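PDB 4LD1: centrosomal P4.1-associated protein from Danio rerio, which probably binds tubulin and works in centriole assembly and elongation, the chain here being its C-terminal G-box (TCP10) domain, a run of antiparallel beta-strands. Local coordinates for residues I139-A142 and D143-R146; T156-S159 and D160-E164. One frame throughout, in Å; residues are numbered along the deposited sequence. Where two conformers were deposited one is given.

Interaction 1: I139-A142 and D143-R146; sequences IHTA and DFKR
Ile139 and Arg146 form an antiparallel hydrogen-bonded pair, Ile139 N to Arg146 O and Arg146 N to Ile139 O both 2.8 Å, and His140 faces Lys145 in the next, non-hydrogen-bonded position. A third backbone bond, Thr141 N to Phe144 O at 2.8 Å, closes the turn through Ala142 and Asp143. Thr141 and Phe144 make the main side-chain contact: the hydroxyl OG1 sits over the middle of the Phe144 ring, 3.5 Å above its plane, while methyl CG2 reaches the rim at CE1 (3.8 Å). Both torsions serve this meeting, since Thr141 OG1 (chi1 76°) and Phe144 CG (chi1 58°) each stand between their own backbone N and carbonyl carbon, which folds the ring back toward the threonine. The same OG1 accepts from the backbone N of Asp143 at 3.2 Å, tying the side chain into the turn. The contact is the tight hairpin joining strands 137-140 and 144-148, one of the successive antiparallel hairpins that build the G-box; strand 144-148 pairs on its other side with strand 154-158, and strand 137-140 with strand 128-131. At the ring's edge, near its plane, comes Ile139 CG2 in one of its two conformers, a methyl that also lies beside Arg146 CB (3.8 Å). On the other side of the phenyl from Thr141 OG1, the Arg146 guanidinium passes over the rim on its way to Thr156, so that the ring has a hydroxyl on one face and a cationic group on the other. His140 and Lys145 run side by side on the opposite face of the hairpin, where Lys145 CG makes a CH-pi contact over the imidazole, 4.1 Å from its centroid. The NE2 of that imidazole hydrogen-bonds to Glu138 OE1.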
loop_
_atom_site.group_PDB
_atom_site.type_symbol
_atom_site.label_atom_id
_atom_site.label_comp_id
_atom_site.label_asym_id
_atom_site.label_seq_id
_atom_site.Cartn_x
_atom_site.Cartn_y
_atom_site.Cartn_z
ATOM N N ILE A 139 22.880 -2.424 -9.417
ATOM C CA ILE A 139 22.426 -3.727 -8.990
ATOM C C ILE A 139 23.364 -4.337 -7.978
ATOM O O ILE A 139 24.590 -4.201 -8.087
ATOM C CB ILE A 139 22.204 -4.710 -10.168
ATOM C CG1 ILE A 139 21.617 -6.025 -9.646
ATOM C CG2 ILE A 139 23.493 -4.978 -10.908
ATOM C CD1 ILE A 139 21.062 -6.928 -10.723
ATOM N N HIS A 140 22.775 -5.010 -6.993
ATOM C CA HIS A 140 23.529 -5.750 -5.997
ATOM C C HIS A 140 23.143 -7.208 -6.161
ATOM O O HIS A 140 21.976 -7.551 -5.987
ATOM C CB HIS A 140 23.166 -5.262 -4.606
ATOM C CG HIS A 140 23.399 -3.802 -4.407
ATOM N ND1 HIS A 140 24.293 -3.311 -3.481
ATOM C CD2 HIS A 140 22.858 -2.718 -5.013
ATOM C CE1 HIS A 140 24.295 -1.992 -3.527
ATOM N NE2 HIS A 140 23.426 -1.608 -4.443
ATOM N N THR A 141 24.098 -8.044 -6.563
ATOM C CA THR A 141 23.880 -9.477 -6.768
ATOM C C THR A 141 24.799 -10.239 -5.793
ATOM O O THR A 141 25.641 -9.647 -5.106
ATOM C CB THR A 141 24.182 -9.919 -8.270
ATOM O OG1 THR A 141 25.591 -9.982 -8.519
ATOM C CG2 THR A 141 23.588 -8.946 -9.272
ATOM N N ALA A 142 24.689 -11.554 -5.773
ATOM C CA ALA A 142 25.615 -12.382 -5.001
ATOM C C ALA A 142 27.081 -12.212 -5.422
ATOM O O ALA A 142 27.968 -12.323 -4.589
ATOM C CB ALA A 142 25.226 -13.826 -5.121
ATOM N N ASP A 143 27.331 -11.972 -6.706
ATOM C CA ASP A 143 28.692 -11.982 -7.234
ATOM C C ASP A 143 29.305 -10.593 -7.349
ATOM O O ASP A 143 30.531 -10.468 -7.405
ATOM C CB ASP A 143 28.693 -12.666 -8.594
ATOM C CG ASP A 143 28.445 -14.165 -8.494
ATOM O OD1 ASP A 143 28.744 -14.758 -7.430
ATOM O OD2 ASP A 143 27.945 -14.749 -9.484
ATOM N N PHE A 144 28.469 -9.561 -7.366
ATOM C CA PHE A 144 28.961 -8.209 -7.568
ATOM C C PHE A 144 27.931 -7.130 -7.271
ATOM O O PHE A 144 26.730 -7.415 -7.163
ATOM C CB PHE A 144 29.484 -8.045 -9.004
ATOM C CG PHE A 144 28.463 -8.334 -10.073
ATOM C CD1 PHE A 144 27.463 -7.423 -10.357
ATOM C CD2 PHE A 144 28.513 -9.509 -10.798
ATOM C CE1 PHE A 144 26.524 -7.680 -11.349
ATOM C CE2 PHE A 144 27.586 -9.774 -11.792
ATOM C CZ PHE A 144 26.586 -8.855 -12.066
ATOM N N LYS A 145 28.417 -5.903 -7.085
ATOM C CA LYS A 145 27.596 -4.693 -7.146
ATOM C C LYS A 145 28.019 -3.983 -8.415
ATOM O O LYS A 145 29.221 -3.840 -8.678
ATOM C CB LYS A 145 27.843 -3.784 -5.936
ATOM C CG LYS A 145 27.245 -2.383 -6.034
ATOM C CD LYS A 145 27.615 -1.515 -4.810
ATOM C CE LYS A 145 28.925 -0.726 -4.957
ATOM N NZ LYS A 145 29.261 -0.272 -6.355
ATOM N N ARG A 146 27.076 -3.572 -9.232
ATOM C CA ARG A 146 27.365 -2.962 -10.517
ATOM C C ARG A 146 26.593 -1.694 -10.691
ATOM O O ARG A 146 25.397 -1.667 -10.382
ATOM C CB ARG A 146 27.032 -3.940 -11.638
ATOM C CG ARG A 146 27.115 -3.372 -13.030
ATOM C CD ARG A 146 26.920 -4.473 -14.021
ATOM N NE ARG A 146 28.064 -5.372 -14.015
ATOM C CZ ARG A 146 28.084 -6.578 -14.572
ATOM N NH1 ARG A 146 26.996 -7.062 -15.153
ATOM N NH2 ARG A 146 29.193 -7.309 -14.527
#

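Interaction 2: T156-S159 and D160-E164; sequences TVYS and DGRQE
The last hairpin of the modelled G-box, strands 154-158 and 163-166, turns through a type I beta turn from Tyr158 to Gly161, closed by Gly161 N to Tyr158 O. Thr156 and Glu164 form the hydrogen-bonded pair behind it, and Tyr158 N donates to Arg162 O at 2.9 Å. The Arg162 guanidinium lies flat on the Tyr158 ring in a cation-pi stack, centres 3.8 Å apart and planes at 6°, with NH1 over the ring centre. Arg162 CG stands between its backbone N and carbonyl carbon (chi1 83°), and the extended chain beyond lays the guanidinium there. Two carboxylates hold the guanidinium from its edge: Glu164 OE2 receives NE at 2.9 Å, nearly in the guanidinium plane, and Asp160 OD1 receives NH2 at 3.0 Å. Asp160 OD2 accepts the backbone N of Arg162 at 3.0 Å, an Asx turn, so one aspartate fixes both ends of the arginine. The ring's opposite face is met by Thr156 CG2, while the Glu164 carboxylate approaches obliquely at CE1. At phi 97° Gly161 has no room for a CB beside the carbonyl O of Asp160. On the other side of the hairpin, Val157 CG2 touches Gln163 CG at 3.9 Å.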
loop_
_atom_site.group_PDB
_atom_site.type_symbol
_atom_site.label_atom_id
_atom_site.label_comp_id
_atom_site.label_asym_id
_atom_site.label_seq_id
_atom_site.Cartn_x
_atom_site.Cartn_y
_atom_site.Cartn_z
ATOM N N THR A 156 31.861 -2.464 -11.939
ATOM C CA THR A 156 31.435 -3.635 -11.227
ATOM C C THR A 156 32.444 -3.896 -10.147
ATOM O O THR A 156 33.645 -3.951 -10.431
ATOM C CB THR A 156 31.341 -4.861 -12.153
ATOM O OG1 THR A 156 30.457 -4.575 -13.247
ATOM C CG2 THR A 156 30.795 -6.077 -11.388
ATOM N N VAL A 157 32.018 -4.005 -8.906
ATOM C CA VAL A 157 32.880 -4.442 -7.824
ATOM C C VAL A 157 32.452 -5.848 -7.410
ATOM O O VAL A 157 31.333 -6.074 -6.926
ATOM C CB VAL A 157 32.794 -3.505 -6.626
ATOM C CG1 VAL A 157 33.753 -3.931 -5.532
ATOM C CG2 VAL A 157 33.073 -2.072 -7.077
ATOM N N TYR A 158 33.350 -6.803 -7.625
ATOM C CA TYR A 158 33.033 -8.207 -7.384
ATOM C C TYR A 158 33.242 -8.568 -5.926
ATOM O O TYR A 158 33.850 -7.812 -5.174
ATOM C CB TYR A 158 33.883 -9.111 -8.279
ATOM C CG TYR A 158 33.485 -9.017 -9.730
ATOM C CD1 TYR A 158 34.051 -8.067 -10.565
ATOM C CD2 TYR A 158 32.513 -9.860 -10.254
ATOM C CE1 TYR A 158 33.666 -7.968 -11.894
ATOM C CE2 TYR A 158 32.118 -9.769 -11.573
ATOM C CZ TYR A 158 32.699 -8.822 -12.393
ATOM O OH TYR A 158 32.310 -8.723 -13.716
ATOM N N SER A 159 32.727 -9.737 -5.551
ATOM C CA SER A 159 32.793 -10.235 -4.185
ATOM C C SER A 159 34.221 -10.391 -3.667
ATOM O O SER A 159 34.457 -10.314 -2.459
ATOM C CB SER A 159 32.061 -11.581 -4.089
ATOM O OG SER A 159 32.510 -12.489 -5.085
ATOM N N ASP A 160 35.162 -10.613 -4.582
ATOM C CA ASP A 160 36.575 -10.768 -4.228
ATOM C C ASP A 160 37.297 -9.423 -4.121
ATOM O O ASP A 160 38.495 -9.383 -3.847
ATOM C CB ASP A 160 37.310 -11.693 -5.218
ATOM C CG ASP A 160 37.367 -11.134 -6.634
ATOM O OD1 ASP A 160 37.791 -11.875 -7.544
ATOM O OD2 ASP A 160 36.989 -9.967 -6.852
ATOM N N GLY A 161 36.574 -8.333 -4.366
ATOM C CA GLY A 161 37.104 -6.993 -4.169
ATOM C C GLY A 161 37.638 -6.331 -5.427
ATOM O O GLY A 161 37.969 -5.148 -5.418
ATOM N N ARG A 162 37.736 -7.078 -6.518
ATOM C CA ARG A 162 38.263 -6.478 -7.729
ATOM C C ARG A 162 37.218 -5.557 -8.327
ATOM O O ARG A 162 36.010 -5.780 -8.178
ATOM C CB ARG A 162 38.737 -7.527 -8.733
ATOM C CG ARG A 162 37.679 -8.117 -9.612
ATOM C CD ARG A 162 38.284 -9.151 -10.550
ATOM N NE ARG A 162 37.292 -9.647 -11.496
ATOM C CZ ARG A 162 36.436 -10.637 -11.256
ATOM N NH1 ARG A 162 35.581 -10.999 -12.198
ATOM N NH2 ARG A 162 36.424 -11.261 -10.087
ATOM N N GLN A 163 37.710 -4.507 -8.975
ATOM C CA GLN A 163 36.865 -3.507 -9.600
ATOM C C GLN A 163 37.108 -3.500 -11.088
ATOM O O GLN A 163 38.261 -3.388 -11.531
ATOM C CB GLN A 163 37.165 -2.136 -9.015
ATOM C CG GLN A 163 36.981 -2.069 -7.527
ATOM C CD GLN A 163 37.070 -0.663 -6.980
ATOM O OE1 GLN A 163 37.202 0.305 -7.730
ATOM N NE2 GLN A 163 36.999 -0.542 -5.656
ATOM N N GLU A 164 36.050 -3.637 -11.872
ATOM C CA GLU A 164 36.152 -3.634 -13.310
ATOM C C GLU A 164 35.369 -2.492 -13.879
ATOM O O GLU A 164 34.187 -2.320 -13.544
ATOM C CB GLU A 164 35.638 -4.935 -13.911
ATOM C CG GLU A 164 36.451 -6.137 -13.527
ATOM C CD GLU A 164 36.211 -7.339 -14.419
ATOM O OE1 GLU A 164 35.501 -7.203 -15.447
ATOM O OE2 GLU A 164 36.745 -8.423 -14.081
HETATM O O HOH W 1 31.889 -3.416 -15.325
#

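Interactions 1 and 2 are successive hairpins in the chain, their centres about 9 Å apart, and strand 144-148 of the first pairs with strand 154-158 of the second. Lys145 O and Val157 N, 2.8 Å apart, probably form one of the backbone bonds of this seam. Side chains cross it too: Arg146 NE reaches Thr156 OG1 at 2.6 Å, a hydroxyl that also meets a water bound to Glu164 O. Phe144 CB packs on Thr156 CG2 at 3.4 Å, so the phenylalanine of 143-146 and the tyrosine-arginine stack of 156-164 belong to one continuous row of side chains. Both contacts lie at the surface, toward the C-terminal end of the row of strands.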